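Local coordinates for uncharacterized protein (Staphylococcus aureus subsp. aureus, PDB 4H0A) that is of unknown function but belongs to the CAP family of cysteine-rich secretory proteins, joining a CAP domain to a CAP-associated N-terminal region, at residues 37-42 / 101-106; 154-159 / 168-173; 271-276 / 317-322. All blocks are in the same frame, centred on the assembly; numbering follows the deposited sequence.

Contact 1 of 3, residues 37-42 / 101-106; sequences PKEGVG and NVSPLK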
ATOM      1  N   PRO A  37      12.519 -10.421 -14.583  1.00 61.36           N
ATOM      2  CA  PRO A  37      12.609  -9.146 -15.316  1.00 60.13           C
ATOM      3  C   PRO A  37      14.056  -8.880 -15.728  1.00 64.29           C
ATOM      4  O   PRO A  37      14.970  -9.275 -15.011  1.00 63.97           O
ATOM      5  CB  PRO A  37      12.062  -8.110 -14.324  1.00 59.09           C
ATOM      6  CG  PRO A  37      11.633  -8.881 -13.114  1.00 62.78           C
ATOM      7  CD  PRO A  37      12.263 -10.212 -13.148  1.00 60.46           C
ATOM      8  N   LYS A  38      14.260  -8.309 -16.916  1.00 62.21           N
ATOM      9  CA  LYS A  38      15.597  -8.014 -17.446  1.00 63.58           C
ATOM     10  C   LYS A  38      16.087  -6.623 -17.014  1.00 64.49           C
ATOM     11  O   LYS A  38      17.289  -6.360 -17.050  1.00 65.14           O
ATOM     12  CB  LYS A  38      15.585  -8.095 -18.984  1.00 69.50           C
ATOM     13  CG  LYS A  38      15.131  -9.449 -19.521  1.00 92.90           C
ATOM     14  CD  LYS A  38      15.255  -9.549 -21.045  1.00108.65           C
ATOM     15  CE  LYS A  38      16.636  -9.962 -21.500  1.00124.04           C
ATOM     16  NZ  LYS A  38      16.704 -10.144 -22.976  1.00136.51           N
ATOM     17  N   GLU A  39      15.157  -5.734 -16.635  1.00 57.60           N
ATOM     18  CA  GLU A  39      15.449  -4.356 -16.252  1.00 55.24           C
ATOM     19  C   GLU A  39      14.402  -3.845 -15.268  1.00 55.55           C
ATOM     20  O   GLU A  39      13.368  -4.485 -15.073  1.00 54.78           O
ATOM     21  CB  GLU A  39      15.449  -3.468 -17.518  1.00 57.91           C
ATOM     22  CG  GLU A  39      14.113  -3.466 -18.252  1.00 65.32           C
ATOM     23  CD  GLU A  39      14.087  -2.684 -19.549  1.00 85.40           C
ATOM     24  OE1 GLU A  39      13.898  -1.446 -19.489  1.00 59.89           O
ATOM     25  OE2 GLU A  39      14.190  -3.314 -20.626  1.00 83.68           O
ATOM     26  N   GLY A  40      14.662  -2.681 -14.695  1.00 50.01           N
ATOM     27  CA  GLY A  40      13.725  -2.038 -13.787  1.00 46.82           C
ATOM     28  C   GLY A  40      13.786  -2.530 -12.359  1.00 47.42           C
ATOM     29  O   GLY A  40      14.691  -3.285 -11.991  1.00 46.26           O
ATOM     30  N   VAL A  41      12.777  -2.134 -11.560  1.00 42.56           N
ATOM     31  CA  VAL A  41      12.755  -2.397 -10.121  1.00 41.78           C
ATOM     32  C   VAL A  41      12.709  -3.887  -9.787  1.00 44.62           C
ATOM     33  O   VAL A  41      13.254  -4.270  -8.756  1.00 41.90           O
ATOM     34  CB  VAL A  41      11.663  -1.617  -9.344  1.00 44.69           C
ATOM     35  CG1 VAL A  41      11.652  -0.144  -9.722  1.00 43.68           C
ATOM     36  CG2 VAL A  41      10.294  -2.229  -9.521  1.00 45.43           C
ATOM     37  N   GLY A  42      12.161  -4.721 -10.669  1.00 43.61           N
ATOM     38  CA  GLY A  42      12.160  -6.163 -10.453  1.00 44.36           C
ATOM     39  C   GLY A  42      13.554  -6.761 -10.320  1.00 49.01           C
ATOM     40  O   GLY A  42      13.741  -7.732  -9.577  1.00 48.97           O
ATOM     41  N   ASN A 101      10.423   2.256 -13.871  1.00 43.32           N
ATOM     42  CA  ASN A 101      10.573   1.109 -14.740  1.00 43.85           C
ATOM     43  C   ASN A 101      10.123  -0.129 -13.953  1.00 45.32           C
ATOM     44  O   ASN A 101      10.859  -0.620 -13.097  1.00 43.33           O
ATOM     45  CB  ASN A 101      12.016   1.023 -15.217  1.00 44.06           C
ATOM     46  CG  ASN A 101      12.251  -0.041 -16.249  1.00 60.35           C
ATOM     47  OD1 ASN A 101      11.513  -1.024 -16.353  1.00 53.07           O
ATOM     48  ND2 ASN A 101      13.308   0.105 -17.023  1.00 53.60           N
ATOM     49  N   VAL A 102       8.900  -0.609 -14.240  1.00 42.84           N
ATOM     50  CA  VAL A 102       8.321  -1.795 -13.589  1.00 42.57           C
ATOM     51  C   VAL A 102       8.178  -2.913 -14.647  1.00 49.55           C
ATOM     52  O   VAL A 102       7.233  -3.705 -14.593  1.00 48.60           O
ATOM     53  CB  VAL A 102       6.980  -1.475 -12.856  1.00 44.77           C
ATOM     54  CG1 VAL A 102       7.243  -0.684 -11.573  1.00 42.11           C
ATOM     55  CG2 VAL A 102       5.986  -0.734 -13.757  1.00 45.08           C
ATOM     56  N   SER A 103       9.170  -3.016 -15.577  1.00 48.24           N
ATOM     57  CA  SER A 103       9.157  -4.014 -16.652  1.00 49.61           C
ATOM     58  C   SER A 103       8.965  -5.428 -16.085  1.00 52.94           C
ATOM     59  O   SER A 103       9.457  -5.709 -14.993  1.00 49.67           O
ATOM     60  CB  SER A 103      10.441  -3.957 -17.470  1.00 53.16           C
ATOM     61  OG  SER A 103      10.527  -2.733 -18.175  1.00 57.74           O
ATOM     62  N   PRO A 104       8.190  -6.305 -16.755  1.00 51.08           N
ATOM     63  CA  PRO A 104       7.558  -6.139 -18.081  1.00 52.83           C
ATOM     64  C   PRO A 104       6.274  -5.308 -18.082  1.00 55.74           C
ATOM     65  O   PRO A 104       5.664  -5.144 -19.137  1.00 56.60           O
ATOM     66  CB  PRO A 104       7.267  -7.589 -18.495  1.00 56.57           C
ATOM     67  CG  PRO A 104       6.999  -8.288 -17.206  1.00 59.61           C
ATOM     68  CD  PRO A 104       7.965  -7.661 -16.217  1.00 53.38           C
ATOM     69  N   LEU A 105       5.879  -4.757 -16.925  1.00 51.22           N
ATOM     70  CA  LEU A 105       4.672  -3.948 -16.823  1.00 50.51           C
ATOM     71  C   LEU A 105       5.000  -2.477 -17.070  1.00 53.24           C
ATOM     72  O   LEU A 105       6.169  -2.121 -17.225  1.00 52.33           O
ATOM     73  CB  LEU A 105       4.047  -4.145 -15.433  1.00 48.45           C
ATOM     74  CG  LEU A 105       3.782  -5.631 -15.102  1.00 54.60           C
ATOM     75  CD1 LEU A 105       3.757  -5.864 -13.662  1.00 53.37           C
ATOM     76  CD2 LEU A 105       2.515  -6.117 -15.756  1.00 57.52           C
ATOM     77  N   LYS A 106       3.965  -1.637 -17.160  1.00 49.78           N
ATOM     78  CA  LYS A 106       4.115  -0.193 -17.312  1.00 49.43           C
ATOM     79  C   LYS A 106       3.010   0.500 -16.562  1.00 52.13           C
ATOM     80  O   LYS A 106       1.849   0.153 -16.757  1.00 53.39           O
ATOM     81  CB  LYS A 106       4.084   0.246 -18.791  1.00 54.83           C
ATOM     82  CG  LYS A 106       5.265  -0.228 -19.617  1.00 78.81           C
ATOM     83  CD  LYS A 106       5.196   0.263 -21.059  1.00 92.31           C
ATOM     84  CE  LYS A 106       6.165  -0.458 -21.969  1.00106.78           C
ATOM     85  NZ  LYS A 106       7.586  -0.183 -21.619  1.00116.04           N
TER
HETATM   86  O   HOH W   1      11.345  -4.354 -13.354  1.00 42.43           O

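Contact 2 of 3, residues 154-159 / 168-173; sequences YAQVYS and SVRFLT. With EDO (1,2-ethanediol), chain C.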
ATOM      1  N   TYR A 154       7.996 -12.551  -7.207  1.00 49.69           N
ATOM      2  CA  TYR A 154       6.604 -12.256  -7.491  1.00 49.91           C
ATOM      3  C   TYR A 154       6.387 -10.785  -7.711  1.00 51.30           C
ATOM      4  O   TYR A 154       7.213  -9.949  -7.325  1.00 48.44           O
ATOM      5  CB  TYR A 154       5.718 -12.734  -6.332  1.00 51.99           C
ATOM      6  CG  TYR A 154       5.704 -14.238  -6.193  1.00 56.75           C
ATOM      7  CD1 TYR A 154       6.722 -14.905  -5.522  1.00 59.53           C
ATOM      8  CD2 TYR A 154       4.705 -15.001  -6.783  1.00 59.67           C
ATOM      9  CE1 TYR A 154       6.731 -16.294  -5.416  1.00 63.37           C
ATOM     10  CE2 TYR A 154       4.701 -16.392  -6.681  1.00 63.27           C
ATOM     11  CZ  TYR A 154       5.723 -17.037  -6.004  1.00 68.99           C
ATOM     12  OH  TYR A 154       5.757 -18.406  -5.891  1.00 72.03           O
ATOM     13  N   ALA A 155       5.261 -10.469  -8.329  1.00 49.36           N
ATOM     14  CA  ALA A 155       4.826  -9.097  -8.530  1.00 46.77           C
ATOM     15  C   ALA A 155       3.360  -9.002  -8.227  1.00 50.28           C
ATOM     16  O   ALA A 155       2.589  -9.868  -8.647  1.00 51.91           O
ATOM     17  CB  ALA A 155       5.090  -8.636  -9.954  1.00 48.23           C
ATOM     18  N   GLN A 156       2.980  -7.983  -7.465  1.00 45.66           N
ATOM     19  CA  GLN A 156       1.592  -7.634  -7.213  1.00 45.14           C
ATOM     20  C   GLN A 156       1.315  -6.444  -8.101  1.00 46.12           C
ATOM     21  O   GLN A 156       1.996  -5.427  -7.958  1.00 42.80           O
ATOM     22  CB  GLN A 156       1.353  -7.299  -5.748  1.00 44.62           C
ATOM     23  CG  GLN A 156       1.631  -8.454  -4.801  1.00 45.55           C
ATOM     24  CD  GLN A 156       1.214  -8.029  -3.431  1.00 53.49           C
ATOM     25  OE1 GLN A 156       1.980  -7.390  -2.708  1.00 46.12           O
ATOM     26  NE2 GLN A 156      -0.067  -8.172  -3.133  1.00 46.28           N
ATOM     27  N   VAL A 157       0.396  -6.583  -9.063  1.00 44.84           N
ATOM     28  CA  VAL A 157       0.049  -5.524 -10.001  1.00 44.00           C
ATOM     29  C   VAL A 157      -1.263  -4.903  -9.551  1.00 47.90           C
ATOM     30  O   VAL A 157      -2.301  -5.560  -9.612  1.00 48.68           O
ATOM     31  CB  VAL A 157      -0.046  -6.072 -11.447  1.00 49.04           C
ATOM     32  CG1 VAL A 157      -0.254  -4.933 -12.446  1.00 48.37           C
ATOM     33  CG2 VAL A 157       1.198  -6.882 -11.792  1.00 49.18           C
ATOM     34  N   TYR A 158      -1.221  -3.641  -9.117  1.00 42.43           N
ATOM     35  CA  TYR A 158      -2.400  -2.930  -8.630  1.00 42.76           C
ATOM     36  C   TYR A 158      -3.077  -2.193  -9.754  1.00 49.60           C
ATOM     37  O   TYR A 158      -2.435  -1.366 -10.395  1.00 47.77           O
ATOM     38  CB  TYR A 158      -2.001  -1.943  -7.533  1.00 40.96           C
ATOM     39  CG  TYR A 158      -1.396  -2.632  -6.333  1.00 41.46           C
ATOM     40  CD1 TYR A 158      -2.195  -3.293  -5.410  1.00 44.78           C
ATOM     41  CD2 TYR A 158      -0.019  -2.654  -6.136  1.00 40.42           C
ATOM     42  CE1 TYR A 158      -1.644  -3.934  -4.301  1.00 46.48           C
ATOM     43  CE2 TYR A 158       0.545  -3.299  -5.038  1.00 40.58           C
ATOM     44  CZ  TYR A 158      -0.271  -3.923  -4.110  1.00 48.79           C
ATOM     45  OH  TYR A 158       0.298  -4.538  -3.023  1.00 44.13           O
ATOM     46  N   SER A 159      -4.362  -2.480  -9.995  1.00 51.52           N
ATOM     47  CA  SER A 159      -5.130  -1.818 -11.055  1.00 54.52           C
ATOM     48  C   SER A 159      -6.332  -1.134 -10.495  1.00 64.73           C
ATOM     49  O   SER A 159      -6.827  -1.493  -9.426  1.00 65.75           O
ATOM     50  CB  SER A 159      -5.596  -2.801 -12.124  1.00 58.58           C
ATOM     51  OG  SER A 159      -4.521  -3.534 -12.683  1.00 67.12           O
ATOM     52  N   SER A 168       0.292   0.823  -9.838  1.00 40.80           N
ATOM     53  CA  SER A 168       1.552   0.602  -9.146  1.00 37.83           C
ATOM     54  C   SER A 168       1.911  -0.872  -9.209  1.00 41.44           C
ATOM     55  O   SER A 168       1.057  -1.698  -9.543  1.00 43.17           O
ATOM     56  CB  SER A 168       1.411   1.058  -7.691  1.00 40.18           C
ATOM     57  OG  SER A 168       0.303   0.445  -7.052  1.00 43.55           O
ATOM     58  N   VAL A 169       3.171  -1.203  -8.944  1.00 37.49           N
ATOM     59  CA  VAL A 169       3.627  -2.597  -8.930  1.00 38.14           C
ATOM     60  C   VAL A 169       4.507  -2.807  -7.719  1.00 41.92           C
ATOM     61  O   VAL A 169       5.329  -1.943  -7.405  1.00 40.48           O
ATOM     62  CB  VAL A 169       4.388  -2.998 -10.221  1.00 42.48           C
ATOM     63  CG1 VAL A 169       4.834  -4.465 -10.165  1.00 42.89           C
ATOM     64  CG2 VAL A 169       3.548  -2.728 -11.468  1.00 44.05           C
ATOM     65  N   ARG A 170       4.358  -3.953  -7.048  1.00 38.28           N
ATOM     66  CA  ARG A 170       5.248  -4.322  -5.960  1.00 36.26           C
ATOM     67  C   ARG A 170       5.918  -5.614  -6.337  1.00 40.76           C
ATOM     68  O   ARG A 170       5.224  -6.619  -6.494  1.00 41.50           O
ATOM     69  CB  ARG A 170       4.541  -4.458  -4.599  1.00 36.99           C
ATOM     70  CG  ARG A 170       5.470  -5.060  -3.513  1.00 39.18           C
ATOM     71  CD  ARG A 170       5.041  -4.692  -2.115  1.00 40.86           C
ATOM     72  NE  ARG A 170       3.737  -5.261  -1.783  1.00 41.22           N
ATOM     73  CZ  ARG A 170       3.013  -4.917  -0.722  1.00 46.38           C
ATOM     74  NH1 ARG A 170       3.472  -4.016   0.143  1.00 36.99           N
ATOM     75  NH2 ARG A 170       1.833  -5.479  -0.509  1.00 37.42           N
ATOM     76  N   PHE A 171       7.251  -5.592  -6.529  1.00 36.78           N
ATOM     77  CA  PHE A 171       8.014  -6.816  -6.779  1.00 37.56           C
ATOM     78  C   PHE A 171       8.486  -7.292  -5.423  1.00 41.74           C
ATOM     79  O   PHE A 171       8.981  -6.464  -4.653  1.00 40.25           O
ATOM     80  CB  PHE A 171       9.182  -6.576  -7.733  1.00 39.68           C
ATOM     81  CG  PHE A 171       8.760  -6.396  -9.172  1.00 43.16           C
ATOM     82  CD1 PHE A 171       8.496  -5.135  -9.679  1.00 45.04           C
ATOM     83  CD2 PHE A 171       8.701  -7.485 -10.038  1.00 46.97           C
ATOM     84  CE1 PHE A 171       8.152  -4.965 -11.020  1.00 47.48           C
ATOM     85  CE2 PHE A 171       8.358  -7.312 -11.376  1.00 51.62           C
ATOM     86  CZ  PHE A 171       8.082  -6.055 -11.859  1.00 49.08           C
ATOM     87  N   LEU A 172       8.325  -8.582  -5.096  1.00 39.15           N
ATOM     88  CA  LEU A 172       8.737  -9.064  -3.776  1.00 39.47           C
ATOM     89  C   LEU A 172       9.023 -10.560  -3.762  1.00 45.12           C
ATOM     90  O   LEU A 172       8.599 -11.294  -4.653  1.00 45.10           O
ATOM     91  CB  LEU A 172       7.681  -8.714  -2.698  1.00 38.96           C
ATOM     92  CG  LEU A 172       6.355  -9.517  -2.645  1.00 44.75           C
ATOM     93  CD1 LEU A 172       5.458  -8.969  -1.544  1.00 43.57           C
ATOM     94  CD2 LEU A 172       5.599  -9.473  -3.980  1.00 49.37           C
ATOM     95  N   THR A 173       9.760 -11.001  -2.735  1.00 43.65           N
ATOM     96  CA  THR A 173      10.097 -12.412  -2.576  1.00 45.32           C
ATOM     97  C   THR A 173       8.947 -13.157  -1.927  1.00 49.58           C
ATOM     98  O   THR A 173       8.071 -12.551  -1.312  1.00 47.42           O
ATOM     99  CB  THR A 173      11.364 -12.583  -1.732  1.00 49.43           C
ATOM    100  OG1 THR A 173      11.094 -12.133  -0.406  1.00 44.41           O
ATOM    101  CG2 THR A 173      12.558 -11.838  -2.312  1.00 50.67           C
TER
HETATM  102  C1  EDO C 401       5.560  -1.590   1.490  1.00 40.59           C
HETATM  103  O1  EDO C 401       5.842  -2.228   0.257  1.00 35.22           O
HETATM  104  C2  EDO C 401       6.350  -2.408   2.546  1.00 43.37           C
HETATM  105  O2  EDO C 401       6.112  -1.909   3.841  1.00 44.16           O

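Contact 3 of 3, residues 271-276 / 317-322; sequences TAQNVG and SLIFLE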
ATOM      1  N   THR A 271     -16.447  17.210   4.588  1.00 74.18           N
ATOM      2  CA  THR A 271     -15.507  16.293   5.228  1.00 70.94           C
ATOM      3  C   THR A 271     -15.961  14.841   5.067  1.00 75.52           C
ATOM      4  O   THR A 271     -17.150  14.570   4.897  1.00 78.31           O
ATOM      5  CB  THR A 271     -15.359  16.642   6.721  1.00 75.89           C
ATOM      6  OG1 THR A 271     -14.221  15.955   7.251  1.00 68.70           O
ATOM      7  CG2 THR A 271     -16.611  16.309   7.539  1.00 76.25           C
ATOM      8  N   ALA A 272     -15.011  13.915   5.165  1.00 69.10           N
ATOM      9  CA  ALA A 272     -15.286  12.480   5.083  1.00 69.23           C
ATOM     10  C   ALA A 272     -14.150  11.706   5.721  1.00 70.52           C
ATOM     11  O   ALA A 272     -13.146  12.309   6.107  1.00 68.50           O
ATOM     12  CB  ALA A 272     -15.474  12.062   3.636  1.00 69.67           C
ATOM     13  N   GLN A 273     -14.302  10.382   5.852  1.00 66.56           N
ATOM     14  CA  GLN A 273     -13.293   9.559   6.502  1.00 63.14           C
ATOM     15  C   GLN A 273     -13.213   8.169   5.892  1.00 65.45           C
ATOM     16  O   GLN A 273     -14.242   7.544   5.654  1.00 67.20           O
ATOM     17  CB  GLN A 273     -13.633   9.440   7.992  1.00 65.95           C
ATOM     18  CG  GLN A 273     -12.616   8.667   8.827  1.00 72.22           C
ATOM     19  CD  GLN A 273     -13.006   8.580  10.282  1.00 86.98           C
ATOM     20  OE1 GLN A 273     -14.081   9.024  10.707  1.00 82.60           O
ATOM     21  NE2 GLN A 273     -12.141   7.973  11.076  1.00 77.18           N
ATOM     22  N   ASN A 274     -11.982   7.675   5.700  1.00 57.96           N
ATOM     23  CA  ASN A 274     -11.712   6.322   5.236  1.00 56.35           C
ATOM     24  C   ASN A 274     -11.073   5.584   6.379  1.00 59.67           C
ATOM     25  O   ASN A 274     -10.198   6.146   7.042  1.00 57.21           O
ATOM     26  CB  ASN A 274     -10.809   6.323   4.004  1.00 52.35           C
ATOM     27  CG  ASN A 274     -11.517   6.624   2.716  1.00 65.98           C
ATOM     28  OD1 ASN A 274     -12.708   6.900   2.695  1.00 59.23           O
ATOM     29  ND2 ASN A 274     -10.790   6.618   1.613  1.00 53.50           N
ATOM     30  N   VAL A 275     -11.518   4.352   6.644  1.00 58.30           N
ATOM     31  CA  VAL A 275     -10.987   3.535   7.735  1.00 58.63           C
ATOM     32  C   VAL A 275     -10.698   2.128   7.212  1.00 64.46           C
ATOM     33  O   VAL A 275     -11.378   1.658   6.298  1.00 66.24           O
ATOM     34  CB  VAL A 275     -11.958   3.493   8.954  1.00 65.75           C
ATOM     35  CG1 VAL A 275     -11.346   2.722  10.121  1.00 65.08           C
ATOM     36  CG2 VAL A 275     -12.349   4.898   9.396  1.00 66.54           C
ATOM     37  N   GLY A 276      -9.690   1.485   7.796  1.00 60.54           N
ATOM     38  CA  GLY A 276      -9.293   0.120   7.474  1.00 61.36           C
ATOM     39  C   GLY A 276      -8.871  -0.634   8.718  1.00 68.90           C
ATOM     40  O   GLY A 276      -8.255  -0.032   9.599  1.00 66.72           O
ATOM     41  N   SER A 317      -6.757   5.204   9.789  1.00 49.27           N
ATOM     42  CA  SER A 317      -7.832   6.193   9.639  1.00 49.91           C
ATOM     43  C   SER A 317      -7.306   7.402   8.887  1.00 50.56           C
ATOM     44  O   SER A 317      -6.215   7.861   9.208  1.00 47.37           O
ATOM     45  CB  SER A 317      -8.359   6.617  11.004  1.00 55.33           C
ATOM     46  OG  SER A 317      -9.203   7.752  10.903  1.00 64.51           O
ATOM     47  N   LEU A 318      -8.066   7.922   7.900  1.00 46.88           N
ATOM     48  CA  LEU A 318      -7.663   9.108   7.139  1.00 44.59           C
ATOM     49  C   LEU A 318      -8.865  10.010   6.945  1.00 51.86           C
ATOM     50  O   LEU A 318      -9.823   9.623   6.275  1.00 52.13           O
ATOM     51  CB  LEU A 318      -7.055   8.709   5.781  1.00 42.54           C
ATOM     52  CG  LEU A 318      -6.331   9.815   4.989  1.00 45.31           C
ATOM     53  CD1 LEU A 318      -5.147  10.410   5.790  1.00 43.65           C
ATOM     54  CD2 LEU A 318      -5.823   9.282   3.663  1.00 44.62           C
ATOM     55  N   ILE A 319      -8.826  11.205   7.556  1.00 49.19           N
ATOM     56  CA  ILE A 319      -9.893  12.201   7.462  1.00 51.12           C
ATOM     57  C   ILE A 319      -9.534  13.158   6.341  1.00 54.72           C
ATOM     58  O   ILE A 319      -8.383  13.576   6.258  1.00 52.45           O
ATOM     59  CB  ILE A 319     -10.083  12.938   8.812  1.00 54.85           C
ATOM     60  CG1 ILE A 319     -10.496  11.933   9.912  1.00 55.63           C
ATOM     61  CG2 ILE A 319     -11.122  14.069   8.680  1.00 58.73           C
ATOM     62  CD1 ILE A 319     -10.486  12.468  11.288  1.00 57.31           C
ATOM     63  N   PHE A 320     -10.513  13.514   5.498  1.00 53.04           N
ATOM     64  CA  PHE A 320     -10.342  14.461   4.387  1.00 52.21           C
ATOM     65  C   PHE A 320     -11.111  15.718   4.680  1.00 59.36           C
ATOM     66  O   PHE A 320     -12.140  15.655   5.348  1.00 61.20           O
ATOM     67  CB  PHE A 320     -10.852  13.870   3.065  1.00 53.91           C
ATOM     68  CG  PHE A 320     -10.340  12.491   2.765  1.00 52.84           C
ATOM     69  CD1 PHE A 320     -10.982  11.371   3.271  1.00 56.00           C
ATOM     70  CD2 PHE A 320      -9.186  12.311   2.018  1.00 51.56           C
ATOM     71  CE1 PHE A 320     -10.490  10.100   3.024  1.00 55.15           C
ATOM     72  CE2 PHE A 320      -8.703  11.039   1.759  1.00 52.51           C
ATOM     73  CZ  PHE A 320      -9.363   9.941   2.257  1.00 51.99           C
ATOM     74  N   LEU A 321     -10.658  16.852   4.137  1.00 56.55           N
ATOM     75  CA  LEU A 321     -11.330  18.121   4.371  1.00 59.49           C
ATOM     76  C   LEU A 321     -11.218  19.071   3.194  1.00 64.31           C
ATOM     77  O   LEU A 321     -10.166  19.171   2.559  1.00 60.62           O
ATOM     78  CB  LEU A 321     -10.693  18.780   5.599  1.00 59.33           C
ATOM     79  CG  LEU A 321     -11.537  19.802   6.347  1.00 67.27           C
ATOM     80  CD1 LEU A 321     -12.543  19.106   7.258  1.00 69.78           C
ATOM     81  CD2 LEU A 321     -10.652  20.749   7.143  1.00 68.62           C
ATOM     82  N   GLU A 322     -12.315  19.785   2.920  1.00 65.66           N
ATOM     83  CA  GLU A 322     -12.365  20.868   1.955  1.00 67.26           C
ATOM     84  C   GLU A 322     -12.492  22.130   2.786  1.00 74.98           C
ATOM     85  O   GLU A 322     -13.525  22.314   3.432  1.00 77.57           O
ATOM     86  CB  GLU A 322     -13.544  20.709   0.977  1.00 71.12           C
ATOM     87  CG  GLU A 322     -13.798  21.944   0.121  1.00 82.41           C
ATOM     88  CD  GLU A 322     -14.981  21.877  -0.822  1.00103.30           C
ATOM     89  OE1 GLU A 322     -15.903  21.065  -0.578  1.00100.34           O
ATOM     90  OE2 GLU A 322     -15.016  22.695  -1.769  1.00 95.82           O
TER

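Contact 1 of 3, residues 37-42 / 101-106
V41 and N101 meet through the backbone: V41 N donates to N101 O at 2.9 Å. The second direct bond is made by side chains. N101 ND2 gives a hydrogen to E39 OE1 at 3.0 Å; OE1 lies close to the amide plane and receives it on the lone pair turned away from OE2. The two side chains cross at about a right angle, with their flat ends 59° apart. E39 gets there by tucking CG between its own N and carbonyl carbon (chi1 60°), which also lays E39 CG alongside S103 OG at 3.7 Å. G40, at positive phi, passes close over N101, G40 CA lying 3.3 Å from N101 O.

Behind this first shell, N101 OD1 is held twice from its own segment, by S103 OG at 2.7 Å and by S103 N, the latter closing an Asx turn. With OD1 so engaged, the amide is probably held in the flip that leaves ND2 facing E39. A water ties the loops together again, donating to E39 O and S103 O and accepting from G42 N. On the inner side V41 CG2 packs on V102 CG1, and both valines reach the sheet, V41 at V93, V102 at A95 and V169.

The chemistry is thus two irregular loops joined by one direct backbone bond, one amide-carboxylate bond and a shared water, with a small apolar patch set against the sheet.

Contact 2 of 3, residues 154-159 / 168-173
R170 reaches across to Q156 and Y158 from the central hydrogen-bonded pair of an antiparallel hairpin, strands 153-159 and 166-172. R170 CB lies at the edge of the Y158 ring, 4.2 Å from Y158 CE2. CG stands anti to the backbone N (chi1 171°), and a bend at chi3 (65°) turns the head group over toward Q156. R170 CD comes within 3.5 Å of O1 of a bound ethanediol, probably picked up from the crystallisation liquor. R170 NE and NH2 then both donate to Q156 OE1, each at 2.9 Å, a side-on grip on a single oxygen, with amide and guanidinium nearly coplanar, 16° apart. R170 CZ sits 3.6 Å from Y158 OH, the tyrosine ring being steeply inclined to the guanidinium. R170 NH1 bonds to the ethanediol O1 at 3.0 Å and carries a salt bridge to D281, outside the hairpin.

Backbone bonds run both ways at Y154 with L172 and at Q156 with R170, and Y158 N adds one to S168 O. On the face that carries R170 and Q156, L172 CD2 packs on Y154 CB, and S168 OG lies 3.2 Å from Y158 CD2. The other face is apolar: A155 CB makes an off-centre CH-pi contact with F171, 4.2 Å from the ring centroid, and V169 CG1 packs against the same A155 methyl.

Q156 NE2 donates to Y183 OH, which helps fix the amide with OE1 toward the arginine. The two bonds to Q156 OE1, with the D281 salt bridge, fix the rotation of a buried guanidinium, and D281's negative charge probably offsets its own.

Contact 3 of 3, residues 271-276 / 317-322
This is an antiparallel strand pairing in the mixed sheet of the CAP domain, between strands 270-277 and 315-322, with every touching residue buried. The register is unbroken, but the bonds are uneven. Two-way backbone bonds join N274 with L318, and F320 N donates to A272 O at 3.0 Å, while the return bond from A272 N to F320 O is weak at 3.4 Å. The same carbonyl also takes a bond from T271: with OG1 anti to its N (chi1 -167°), the T271 OG1 hydroxyl donates to F320 O at 2.8 Å, nearly straight down the carbonyl. T271 OG1 also rests 3.6 Å from L321 CD1.

Farther along that face Q273 extends fully from a chi1 of -177°, its CG against I319 CG1, and Q273 NE2 donates to S317 OG at 3.0 Å, with the hydroxyl oxygen somewhat off the amide plane. On the reverse face the F320 ring turns an edge to the neighbouring strand. F320 CD1 lies 3.7 Å from A272 O, and F320 CE1 is 3.6 Å from N274 CG, the amide and ring planes 75° apart. The amide head of N274 is held from beyond the sheet, ND2 donating to H295 O and OD1 taking a weak bond from R298.

T271, Q273 and I319 pack on L257 of helix 254-263, I319 and L321 on helix 229-242; across the sheet A272, N274 and F320 lie against helix 293-299, with Y304 nearly parallel to the F320 ring. Strand 306-312 pairs along the other edge of 315-322, so this ladder lies inside the sheet, and the helices on its two faces make the alpha-beta-alpha sandwich of CAP domains.

Contacts 1 and 2 belong to one neighbourhood: their centres are 11 Å apart, and the loops of contact 1 cover the apolar face of the hairpin in contact 2, V41 and G42 against F171 and L105 against V157. Contact 3 lies on the opposite side of the chain's centre, about 26 Å from contact 2 centre to centre, in another sheet. Contact 1 is partly exposed and relies on a single backbone bond, an amide-carboxylate bond and water between irregular loops. Contacts 2 and 3 are buried ladders, but contact 2 carries a charged guanidinium whose salt bridge goes outside the hairpin, whereas contact 3 uses neutral amides and hydroxyls between layers of helices.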